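Local coordinates for reticulocyte binding protein (Streptococcus agalactiae COH1, PDB 3FAW) that probably hydrolyses alpha-1,6-glucosidic linkages of pullulan and related alpha-glucans as a secreted, cell-wall-anchored pullulanase of group B Streptococcus, at residues 552-563 against 709-719; 700-709 against 741-751. All blocks are in the same frame, centred on the assembly; numbering follows the deposited sequence.

Contact 1. Residues 552-563 against 709-719. With CA (calcium ion), chain E.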
loop_
_atom_site.group_PDB
_atom_site.type_symbol
_atom_site.label_atom_id
_atom_site.label_comp_id
_atom_site.label_asym_id
_atom_site.label_seq_id
_atom_site.Cartn_x
_atom_site.Cartn_y
_atom_site.Cartn_z
ATOM N N LYS A 552 -18.403 16.112 2.943
ATOM C CA LYS A 552 -18.944 15.928 1.575
ATOM C C LYS A 552 -17.960 15.280 0.581
ATOM O O LYS A 552 -18.276 15.148 -0.606
ATOM C CB LYS A 552 -19.417 17.274 0.997
ATOM C CG LYS A 552 -20.677 17.841 1.644
ATOM C CD LYS A 552 -21.314 18.954 0.818
ATOM C CE LYS A 552 -20.424 20.191 0.707
ATOM N NZ LYS A 552 -21.062 21.243 -0.141
ATOM N N ALA A 553 -16.784 14.870 1.063
ATOM C CA ALA A 553 -15.723 14.303 0.225
ATOM C C ALA A 553 -15.145 15.358 -0.718
ATOM O O ALA A 553 -14.876 15.085 -1.890
ATOM C CB ALA A 553 -16.229 13.083 -0.564
ATOM N N GLN A 554 -14.961 16.562 -0.191
ATOM C CA GLN A 554 -14.365 17.661 -0.933
ATOM C C GLN A 554 -13.215 18.258 -0.119
ATOM O O GLN A 554 -13.329 19.367 0.405
ATOM C CB GLN A 554 -15.425 18.714 -1.250
ATOM C CG GLN A 554 -16.543 18.179 -2.140
ATOM C CD GLN A 554 -17.734 19.101 -2.228
ATOM O OE1 GLN A 554 -17.536 20.367 -1.889
ATOM N NE2 GLN A 554 -18.829 18.674 -2.592
ATOM N N PRO A 555 -12.101 17.512 0.002
ATOM C CA PRO A 555 -10.940 17.998 0.752
ATOM C C PRO A 555 -10.365 19.300 0.207
ATOM O O PRO A 555 -10.463 19.569 -0.982
ATOM C CB PRO A 555 -9.919 16.860 0.601
ATOM C CG PRO A 555 -10.377 16.088 -0.587
ATOM C CD PRO A 555 -11.859 16.166 -0.549
ATOM N N GLY A 556 -9.763 20.087 1.091
ATOM C CA GLY A 556 -9.216 21.391 0.734
ATOM C C GLY A 556 -7.838 21.374 0.096
ATOM O O GLY A 556 -7.392 22.403 -0.414
ATOM N N ASN A 557 -7.158 20.224 0.118
ATOM C CA ASN A 557 -5.787 20.132 -0.408
ATOM C C ASN A 557 -5.659 19.457 -1.785
ATOM O O ASN A 557 -4.568 19.412 -2.348
ATOM C CB ASN A 557 -4.847 19.469 0.609
ATOM C CG ASN A 557 -5.193 18.020 0.881
ATOM O OD1 ASN A 557 -6.313 17.570 0.628
ATOM N ND2 ASN A 557 -4.226 17.278 1.407
ATOM N N PHE A 558 -6.757 18.922 -2.310
ATOM C CA PHE A 558 -6.809 18.493 -3.712
ATOM C C PHE A 558 -8.241 18.510 -4.226
ATOM O O PHE A 558 -9.185 18.423 -3.438
ATOM C CB PHE A 558 -6.156 17.113 -3.922
ATOM C CG PHE A 558 -6.980 15.934 -3.437
ATOM C CD1 PHE A 558 -7.927 15.336 -4.264
ATOM C CD2 PHE A 558 -6.757 15.384 -2.180
ATOM C CE1 PHE A 558 -8.667 14.235 -3.831
ATOM C CE2 PHE A 558 -7.487 14.276 -1.737
ATOM C CZ PHE A 558 -8.445 13.703 -2.565
ATOM N N GLU A 559 -8.389 18.627 -5.544
ATOM C CA GLU A 559 -9.708 18.653 -6.177
ATOM C C GLU A 559 -10.238 17.241 -6.414
ATOM O O GLU A 559 -9.694 16.494 -7.230
ATOM C CB GLU A 559 -9.651 19.419 -7.508
ATOM C CG GLU A 559 -11.002 19.600 -8.216
ATOM C CD GLU A 559 -12.013 20.400 -7.404
ATOM O OE1 GLU A 559 -11.598 21.243 -6.578
ATOM O OE2 GLU A 559 -13.228 20.188 -7.601
ATOM N N ALA A 560 -11.301 16.883 -5.695
ATOM C CA ALA A 560 -12.029 15.644 -5.944
ATOM C C ALA A 560 -13.342 15.967 -6.661
ATOM O O ALA A 560 -14.270 16.497 -6.049
ATOM C CB ALA A 560 -12.301 14.923 -4.636
ATOM N N ASP A 561 -13.422 15.652 -7.955
ATOM C CA ASP A 561 -14.642 15.930 -8.725
ATOM C C ASP A 561 -15.713 14.833 -8.578
ATOM O O ASP A 561 -16.802 14.947 -9.141
ATOM C CB ASP A 561 -14.322 16.221 -10.206
ATOM C CG ASP A 561 -13.916 14.984 -10.998
ATOM O OD1 ASP A 561 -13.250 14.090 -10.440
ATOM O OD2 ASP A 561 -14.255 14.918 -12.198
ATOM N N SER A 562 -15.393 13.792 -7.809
ATOM C CA SER A 562 -16.325 12.708 -7.493
ATOM C C SER A 562 -16.018 12.183 -6.080
ATOM O O SER A 562 -14.852 12.131 -5.686
ATOM C CB SER A 562 -16.194 11.587 -8.533
ATOM O OG SER A 562 -16.777 10.370 -8.092
ATOM N N PRO A 563 -17.058 11.801 -5.307
ATOM C CA PRO A 563 -16.815 11.338 -3.932
ATOM C C PRO A 563 -15.960 10.068 -3.840
ATOM O O PRO A 563 -15.243 9.885 -2.856
ATOM C CB PRO A 563 -18.227 11.086 -3.383
ATOM C CG PRO A 563 -19.096 10.954 -4.576
ATOM C CD PRO A 563 -18.491 11.787 -5.647
ATOM N N LYS A 709 -23.471 8.610 -1.430
ATOM C CA LYS A 709 -23.944 9.176 -2.698
ATOM C C LYS A 709 -22.923 9.000 -3.825
ATOM O O LYS A 709 -21.721 8.874 -3.581
ATOM C CB LYS A 709 -24.304 10.655 -2.535
ATOM C CG LYS A 709 -25.536 10.875 -1.686
ATOM C CD LYS A 709 -25.697 12.330 -1.281
ATOM C CE LYS A 709 -26.843 12.495 -0.293
ATOM N NZ LYS A 709 -28.111 11.911 -0.808
ATOM N N LEU A 710 -23.424 9.005 -5.058
ATOM C CA LEU A 710 -22.615 8.662 -6.226
ATOM C C LEU A 710 -21.873 9.868 -6.795
ATOM O O LEU A 710 -20.721 9.745 -7.209
ATOM C CB LEU A 710 -23.482 8.026 -7.315
ATOM C CG LEU A 710 -24.171 6.704 -6.959
ATOM C CD1 LEU A 710 -25.359 6.932 -6.032
ATOM C CD2 LEU A 710 -24.625 5.975 -8.217
ATOM N N SER A 711 -22.527 11.029 -6.807
ATOM C CA SER A 711 -21.967 12.216 -7.456
ATOM C C SER A 711 -21.786 13.393 -6.503
ATOM O O SER A 711 -22.476 13.500 -5.489
ATOM C CB SER A 711 -22.857 12.641 -8.628
ATOM O OG SER A 711 -24.108 13.137 -8.178
ATOM N N LYS A 712 -20.841 14.267 -6.851
ATOM C CA LYS A 712 -20.678 15.562 -6.195
ATOM C C LYS A 712 -21.928 16.422 -6.388
ATOM O O LYS A 712 -22.339 17.142 -5.478
ATOM C CB LYS A 712 -19.448 16.292 -6.754
ATOM C CG LYS A 712 -19.340 17.767 -6.367
ATOM C CD LYS A 712 -17.936 18.303 -6.597
ATOM C CE LYS A 712 -17.917 19.823 -6.684
ATOM N NZ LYS A 712 -18.533 20.462 -5.492
ATOM N N ALA A 713 -22.521 16.333 -7.576
ATOM C CA ALA A 713 -23.718 17.102 -7.925
ATOM C C ALA A 713 -24.845 16.901 -6.917
ATOM O O ALA A 713 -25.423 17.874 -6.430
ATOM C CB ALA A 713 -24.193 16.732 -9.330
ATOM N N GLU A 714 -25.140 15.645 -6.589
ATOM C CA GLU A 714 -26.225 15.339 -5.651
ATOM C C GLU A 714 -25.810 15.540 -4.192
ATOM O O GLU A 714 -26.658 15.823 -3.342
ATOM C CB GLU A 714 -26.799 13.933 -5.893
ATOM C CG GLU A 714 -25.940 12.759 -5.449
ATOM C CD GLU A 714 -26.459 11.418 -5.977
ATOM O OE1 GLU A 714 -27.560 11.381 -6.580
ATOM O OE2 GLU A 714 -25.766 10.395 -5.790
ATOM N N ILE A 715 -24.515 15.407 -3.904
ATOM C CA ILE A 715 -23.995 15.685 -2.567
ATOM C C ILE A 715 -24.199 17.157 -2.180
ATOM O O ILE A 715 -24.695 17.448 -1.090
ATOM C CB ILE A 715 -22.501 15.269 -2.430
ATOM C CG1 ILE A 715 -22.392 13.746 -2.306
ATOM C CG2 ILE A 715 -21.868 15.914 -1.209
ATOM C CD1 ILE A 715 -20.996 13.202 -2.529
ATOM N N ASP A 716 -23.834 18.079 -3.069
ATOM C CA ASP A 716 -24.024 19.517 -2.807
ATOM C C ASP A 716 -25.500 19.910 -2.682
ATOM O O ASP A 716 -25.835 20.860 -1.965
ATOM C CB ASP A 716 -23.367 20.372 -3.899
ATOM C CG ASP A 716 -21.850 20.375 -3.817
ATOM O OD1 ASP A 716 -21.293 20.166 -2.723
ATOM O OD2 ASP A 716 -21.207 20.600 -4.860
ATOM N N ARG A 717 -26.370 19.182 -3.379
ATOM C CA ARG A 717 -27.808 19.461 -3.378
ATOM C C ARG A 717 -28.572 18.790 -2.245
ATOM O O ARG A 717 -29.662 19.240 -1.893
ATOM C CB ARG A 717 -28.430 19.006 -4.699
ATOM C CG ARG A 717 -28.061 19.872 -5.878
ATOM C CD ARG A 717 -28.329 19.146 -7.170
ATOM N NE ARG A 717 -28.175 20.023 -8.325
ATOM C CZ ARG A 717 -28.045 19.602 -9.581
ATOM N NH1 ARG A 717 -28.042 18.301 -9.861
ATOM N NH2 ARG A 717 -27.915 20.489 -10.563
ATOM N N GLU A 718 -28.024 17.706 -1.698
ATOM C CA GLU A 718 -28.754 16.881 -0.728
ATOM C C GLU A 718 -28.095 16.774 0.648
ATOM O O GLU A 718 -28.723 16.284 1.589
ATOM C CB GLU A 718 -28.986 15.483 -1.305
ATOM C CG GLU A 718 -29.838 15.488 -2.575
ATOM C CD GLU A 718 -29.703 14.223 -3.409
ATOM O OE1 GLU A 718 -29.120 13.228 -2.925
ATOM O OE2 GLU A 718 -30.185 14.231 -4.564
ATOM N N VAL A 719 -26.841 17.218 0.761
ATOM C CA VAL A 719 -26.152 17.279 2.047
ATOM C C VAL A 719 -25.920 18.745 2.410
ATOM O O VAL A 719 -25.247 19.471 1.675
ATOM C CB VAL A 719 -24.811 16.521 2.018
ATOM C CG1 VAL A 719 -24.155 16.544 3.394
ATOM C CG2 VAL A 719 -25.022 15.082 1.548
HETATM CA CA CA E . -12.159 12.086 -10.260
HETATM O O HOH W 1 -23.915 21.459 0.679
HETATM O O HOH W 2 -19.143 21.959 -3.353
HETATM O O HOH W 3 -19.230 13.702 -9.291
HETATM O O HOH W 4 -12.197 12.751 -12.573
#

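Contact 2. Residues 700-709 against 741-751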
loop_
_atom_site.group_PDB
_atom_site.type_symbol
_atom_site.label_atom_id
_atom_site.label_comp_id
_atom_site.label_asym_id
_atom_site.label_seq_id
_atom_site.Cartn_x
_atom_site.Cartn_y
_atom_site.Cartn_z
ATOM N N LEU A 700 -25.467 1.408 10.369
ATOM C CA LEU A 700 -26.112 2.646 9.927
ATOM C C LEU A 700 -25.646 3.042 8.524
ATOM O O LEU A 700 -26.463 3.262 7.629
ATOM C CB LEU A 700 -25.832 3.782 10.917
ATOM C CG LEU A 700 -26.333 5.182 10.546
ATOM C CD1 LEU A 700 -27.823 5.172 10.216
ATOM C CD2 LEU A 700 -26.028 6.170 11.666
ATOM N N ARG A 701 -24.332 3.115 8.336
ATOM C CA ARG A 701 -23.754 3.522 7.049
ATOM C C ARG A 701 -24.255 2.669 5.881
ATOM O O ARG A 701 -24.621 3.202 4.841
ATOM C CB ARG A 701 -22.224 3.476 7.100
ATOM C CG ARG A 701 -21.563 3.887 5.795
ATOM C CD ARG A 701 -20.059 4.066 5.929
ATOM N NE ARG A 701 -19.486 4.609 4.699
ATOM C CZ ARG A 701 -19.595 5.880 4.305
ATOM N NH1 ARG A 701 -20.239 6.773 5.048
ATOM N NH2 ARG A 701 -19.043 6.264 3.164
ATOM N N ARG A 702 -24.273 1.351 6.067
ATOM C CA ARG A 702 -24.677 0.419 5.010
ATOM C C ARG A 702 -26.196 0.329 4.833
ATOM O O ARG A 702 -26.680 -0.185 3.817
ATOM C CB ARG A 702 -24.087 -0.969 5.280
ATOM C CG ARG A 702 -22.555 -0.983 5.301
ATOM C CD ARG A 702 -21.982 -2.397 5.331
ATOM N NE ARG A 702 -22.280 -3.134 4.102
ATOM C CZ ARG A 702 -22.075 -4.439 3.927
ATOM N NH1 ARG A 702 -21.556 -5.185 4.898
ATOM N NH2 ARG A 702 -22.394 -5.008 2.768
ATOM N N SER A 703 -26.945 0.833 5.812
ATOM C CA SER A 703 -28.405 0.769 5.780
ATOM C C SER A 703 -29.042 1.789 4.830
ATOM O O SER A 703 -30.213 1.650 4.485
ATOM C CB SER A 703 -28.977 0.962 7.189
ATOM O OG SER A 703 -28.868 2.311 7.616
ATOM N N THR A 704 -28.288 2.809 4.420
ATOM C CA THR A 704 -28.855 3.904 3.625
ATOM C C THR A 704 -27.809 4.601 2.751
ATOM O O THR A 704 -26.707 4.914 3.213
ATOM C CB THR A 704 -29.523 4.961 4.545
ATOM O OG1 THR A 704 -29.933 6.095 3.771
ATOM C CG2 THR A 704 -28.560 5.425 5.630
ATOM N N ASP A 705 -28.175 4.870 1.498
ATOM C CA ASP A 705 -27.292 5.591 0.572
ATOM C C ASP A 705 -27.188 7.098 0.858
ATOM O O ASP A 705 -26.501 7.821 0.126
ATOM C CB ASP A 705 -27.677 5.325 -0.894
ATOM C CG ASP A 705 -29.065 5.840 -1.260
ATOM O OD1 ASP A 705 -29.467 6.925 -0.789
ATOM O OD2 ASP A 705 -29.748 5.156 -2.051
ATOM N N ALA A 706 -27.855 7.568 1.915
ATOM C CA ALA A 706 -27.661 8.934 2.410
ATOM C C ALA A 706 -26.193 9.233 2.723
ATOM O O ALA A 706 -25.753 10.372 2.587
ATOM C CB ALA A 706 -28.509 9.179 3.650
ATOM N N PHE A 707 -25.450 8.214 3.151
ATOM C CA PHE A 707 -24.033 8.370 3.494
ATOM C C PHE A 707 -23.099 7.892 2.369
ATOM O O PHE A 707 -21.878 7.890 2.535
ATOM C CB PHE A 707 -23.720 7.600 4.784
ATOM C CG PHE A 707 -24.557 8.023 5.970
ATOM C CD1 PHE A 707 -24.451 9.309 6.490
ATOM C CD2 PHE A 707 -25.435 7.129 6.576
ATOM C CE1 PHE A 707 -25.218 9.703 7.583
ATOM C CE2 PHE A 707 -26.204 7.515 7.672
ATOM C CZ PHE A 707 -26.096 8.799 8.176
ATOM N N ARG A 708 -23.677 7.503 1.230
ATOM C CA ARG A 708 -22.940 6.836 0.152
ATOM C C ARG A 708 -23.427 7.295 -1.221
ATOM O O ARG A 708 -23.753 6.466 -2.077
ATOM C CB ARG A 708 -23.129 5.322 0.252
ATOM C CG ARG A 708 -22.530 4.662 1.485
ATOM C CD ARG A 708 -23.452 3.590 2.009
ATOM N NE ARG A 708 -23.915 2.714 0.938
ATOM C CZ ARG A 708 -25.044 2.010 0.956
ATOM N NH1 ARG A 708 -25.868 2.051 1.995
ATOM N NH2 ARG A 708 -25.349 1.253 -0.083
ATOM N N LYS A 709 -23.471 8.610 -1.430
ATOM C CA LYS A 709 -23.944 9.176 -2.698
ATOM C C LYS A 709 -22.923 9.000 -3.825
ATOM O O LYS A 709 -21.721 8.874 -3.581
ATOM C CB LYS A 709 -24.304 10.655 -2.535
ATOM C CG LYS A 709 -25.536 10.875 -1.686
ATOM C CD LYS A 709 -25.697 12.330 -1.281
ATOM C CE LYS A 709 -26.843 12.495 -0.293
ATOM N NZ LYS A 709 -28.111 11.911 -0.808
ATOM N N THR A 741 -28.354 14.864 5.727
ATOM C CA THR A 741 -28.349 14.224 4.420
ATOM C C THR A 741 -29.684 13.509 4.200
ATOM O O THR A 741 -30.403 13.204 5.153
ATOM C CB THR A 741 -27.159 13.243 4.262
ATOM O OG1 THR A 741 -27.216 12.625 2.971
ATOM C CG2 THR A 741 -27.172 12.170 5.350
ATOM N N ILE A 742 -30.008 13.268 2.933
ATOM C CA ILE A 742 -31.267 12.639 2.540
ATOM C C ILE A 742 -30.937 11.504 1.579
ATOM O O ILE A 742 -30.050 11.648 0.736
ATOM C CB ILE A 742 -32.211 13.644 1.824
ATOM C CG1 ILE A 742 -32.208 15.007 2.531
ATOM C CG2 ILE A 742 -33.624 13.080 1.743
ATOM C CD1 ILE A 742 -33.044 16.070 1.838
ATOM N N ASP A 743 -31.630 10.376 1.700
ATOM C CA ASP A 743 -31.370 9.244 0.805
ATOM C C ASP A 743 -32.366 9.202 -0.357
ATOM O O ASP A 743 -33.275 10.035 -0.440
ATOM C CB ASP A 743 -31.309 7.917 1.583
ATOM C CG ASP A 743 -32.659 7.436 2.073
ATOM O OD1 ASP A 743 -33.689 8.083 1.792
ATOM O OD2 ASP A 743 -32.681 6.384 2.749
ATOM N N SER A 744 -32.176 8.233 -1.250
ATOM C CA SER A 744 -32.996 8.091 -2.458
ATOM C C SER A 744 -34.487 7.852 -2.177
ATOM O O SER A 744 -35.331 8.147 -3.023
ATOM C CB SER A 744 -32.444 6.962 -3.338
ATOM O OG SER A 744 -32.309 5.757 -2.603
ATOM N N LYS A 745 -34.804 7.320 -1.000
ATOM C CA LYS A 745 -36.198 7.153 -0.575
ATOM C C LYS A 745 -36.722 8.427 0.088
ATOM O O LYS A 745 -37.933 8.602 0.240
ATOM C CB LYS A 745 -36.331 6.011 0.428
ATOM C CG LYS A 745 -35.629 4.709 0.062
ATOM C CD LYS A 745 -35.711 3.678 1.198
ATOM C CE LYS A 745 -36.950 3.853 2.095
ATOM N NZ LYS A 745 -37.053 2.788 3.139
ATOM N N GLY A 746 -35.785 9.280 0.519
ATOM C CA GLY A 746 -36.061 10.570 1.162
ATOM C C GLY A 746 -36.869 10.442 2.471
ATOM O O GLY A 746 -37.566 11.390 2.851
ATOM N N ASP A 747 -36.660 9.376 3.254
ATOM C CA ASP A 747 -35.762 9.397 4.476
ATOM C C ASP A 747 -34.646 10.431 4.681
ATOM O O ASP A 747 -33.729 10.557 3.870
ATOM C CB ASP A 747 -35.252 7.984 4.800
ATOM C CG ASP A 747 -36.384 6.980 4.972
ATOM O OD1 ASP A 747 -37.560 7.355 4.766
ATOM O OD2 ASP A 747 -36.092 5.814 5.306
ATOM N N ILE A 748 -34.744 11.130 5.818
ATOM C CA ILE A 748 -33.795 12.173 6.223
ATOM C C ILE A 748 -32.968 11.730 7.438
ATOM O O ILE A 748 -33.518 11.197 8.402
ATOM C CB ILE A 748 -34.537 13.495 6.582
ATOM C CG1 ILE A 748 -35.215 14.090 5.341
ATOM C CG2 ILE A 748 -33.576 14.519 7.190
ATOM C CD1 ILE A 748 -36.257 15.161 5.663
ATOM N N TYR A 749 -31.656 11.971 7.388
ATOM C CA TYR A 749 -30.745 11.674 8.502
ATOM C C TYR A 749 -29.943 12.915 8.896
ATOM O O TYR A 749 -29.321 13.546 8.041
ATOM C CB TYR A 749 -29.775 10.549 8.122
ATOM C CG TYR A 749 -30.433 9.201 7.918
ATOM C CD1 TYR A 749 -30.441 8.247 8.930
ATOM C CD2 TYR A 749 -31.046 8.880 6.711
ATOM C CE1 TYR A 749 -31.050 7.005 8.747
ATOM C CE2 TYR A 749 -31.658 7.644 6.518
ATOM C CZ TYR A 749 -31.656 6.711 7.538
ATOM O OH TYR A 749 -32.261 5.486 7.348
ATOM N N ALA A 750 -29.953 13.259 10.185
ATOM C CA ALA A 750 -29.187 14.405 10.696
ATOM C C ALA A 750 -28.161 13.953 11.730
ATOM O O ALA A 750 -28.513 13.271 12.692
ATOM C CB ALA A 750 -30.120 15.440 11.306
ATOM N N VAL A 751 -26.904 14.349 11.526
ATOM C CA VAL A 751 -25.793 13.985 12.413
ATOM C C VAL A 751 -25.309 15.207 13.197
ATOM O O VAL A 751 -25.003 16.243 12.607
ATOM C CB VAL A 751 -24.589 13.427 11.611
ATOM C CG1 VAL A 751 -23.503 12.909 12.563
ATOM C CG2 VAL A 751 -25.036 12.330 10.649
HETATM O O HOH W 5 -31.224 3.328 8.591
#

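Contact 1. Residues 552-563 against 709-719
Lys552 meets the carboxylate of Asp716 across the contact. The Lys552 side chain passes that of Ile715 in the opposite direction, its CB 3.6 Å from Ile715 CG2, then bends at chi3 (-65°), which brings NZ across to Asp716 OD1 at 2.8 Å in a salt bridge. Gln554 grips the same oxygen from the opposite face of the carboxylate: its NE2 lies 2.9 Å from Asp716 OD1 in a nearly straight bond (169°), with the acceptor in the amide plane. Lys712, a partner within helix 712-718, takes the other oxygen, NZ to Asp716 OD2 2.8 Å on the syn lone pair. Nearer the start of the helix, Pro563 wedges in, its CG 3.6 Å from Ile715 CD1 and 3.3 Å from Leu710 O, where Ser711 and Glu714 form a capping box. A water joins Asp561 O to Lys712 N, while Asp561 OD1 binds a calcium ion whose other ligands include Met507, Thr510, Asp511, Asp565 and a water. The loop between helix 544-551 and barrel strand 566-568 is thus joined to the segment entering the C-terminal beta domain. Two lysines and an amide around one carboxylate would be expected to favour the ionised form of Asp716.

Contact 2. Residues 700-709 against 741-751
Asp705 clasps Ser744 with both carboxylate oxygens, each through its syn lone pair: Ser744 OG donates to OD2 of Asp705 at 2.7 Å and Ser744 N to OD1 of Asp705 at 3.0 Å. The chi1 of 64° sets Asp705 CG between its own backbone N and carbonyl carbon, turning the carboxylate onto the hairpin. Next to it Thr704 OG1 donates to Asp743 OD2 (2.9 Å), on the anti side of that oxygen, and also accepts from Ala706 N in an ST turn. Thr741 OG1 gives its proton to Ala706 O at 2.7 Å, an oxygen that Gln612 reaches as well. Lys709, bent at chi4, ends with NZ at Ile742 O, while Glu718 holds the same ammonium in a salt bridge. These bonds fasten the exit of helix 685-703 to a beta-hairpin, strands 736-742 and 748-754 joined through a type I turn at Asp743 to Gly746, in the antiparallel C-terminal sheet. On its methyl side Thr704 packs CG2 over one face of the Tyr749 ring, 4.1 Å from its centroid, a CH-pi contact. The Phe707 and Tyr749 rings meet obliquely, planes 58° apart, and Ala706 CB packs 3.7 Å from Thr741 CG2. Phe707 presents its edge to Val751 CG2, CE1 being 4.0 Å from that methyl. The Leu700 side chain passes that of Tyr749 in the opposite direction, CD1 against CE1, beside Ile777 of strand 775-778.

Overall arrangement
Both contacts lie where the catalytic barrel meets the C-terminal beta domain, their centres about 15 Å apart, and their segments alternate along the chain. Lys709 belongs to both, in the connection between helix 685-703 and helix 712-718, and Val719 CG2 lies 3.6 Å from Thr741 OG1, so the two contacts touch. Contact 1 is partly buried: charged and water-bridged groups join a barrel loop to a short helix, with a smaller apolar patch alongside. Contact 2 is more deeply buried, with hydroxyls and backbone groups bonded to aspartates and carbonyls, one lysine ammonium on a strand carbonyl, and aromatic and aliphatic packing against the sheet. Contact 1 supplies one ligand, Asp561, to a calcium site, whereas contact 2 coordinates none.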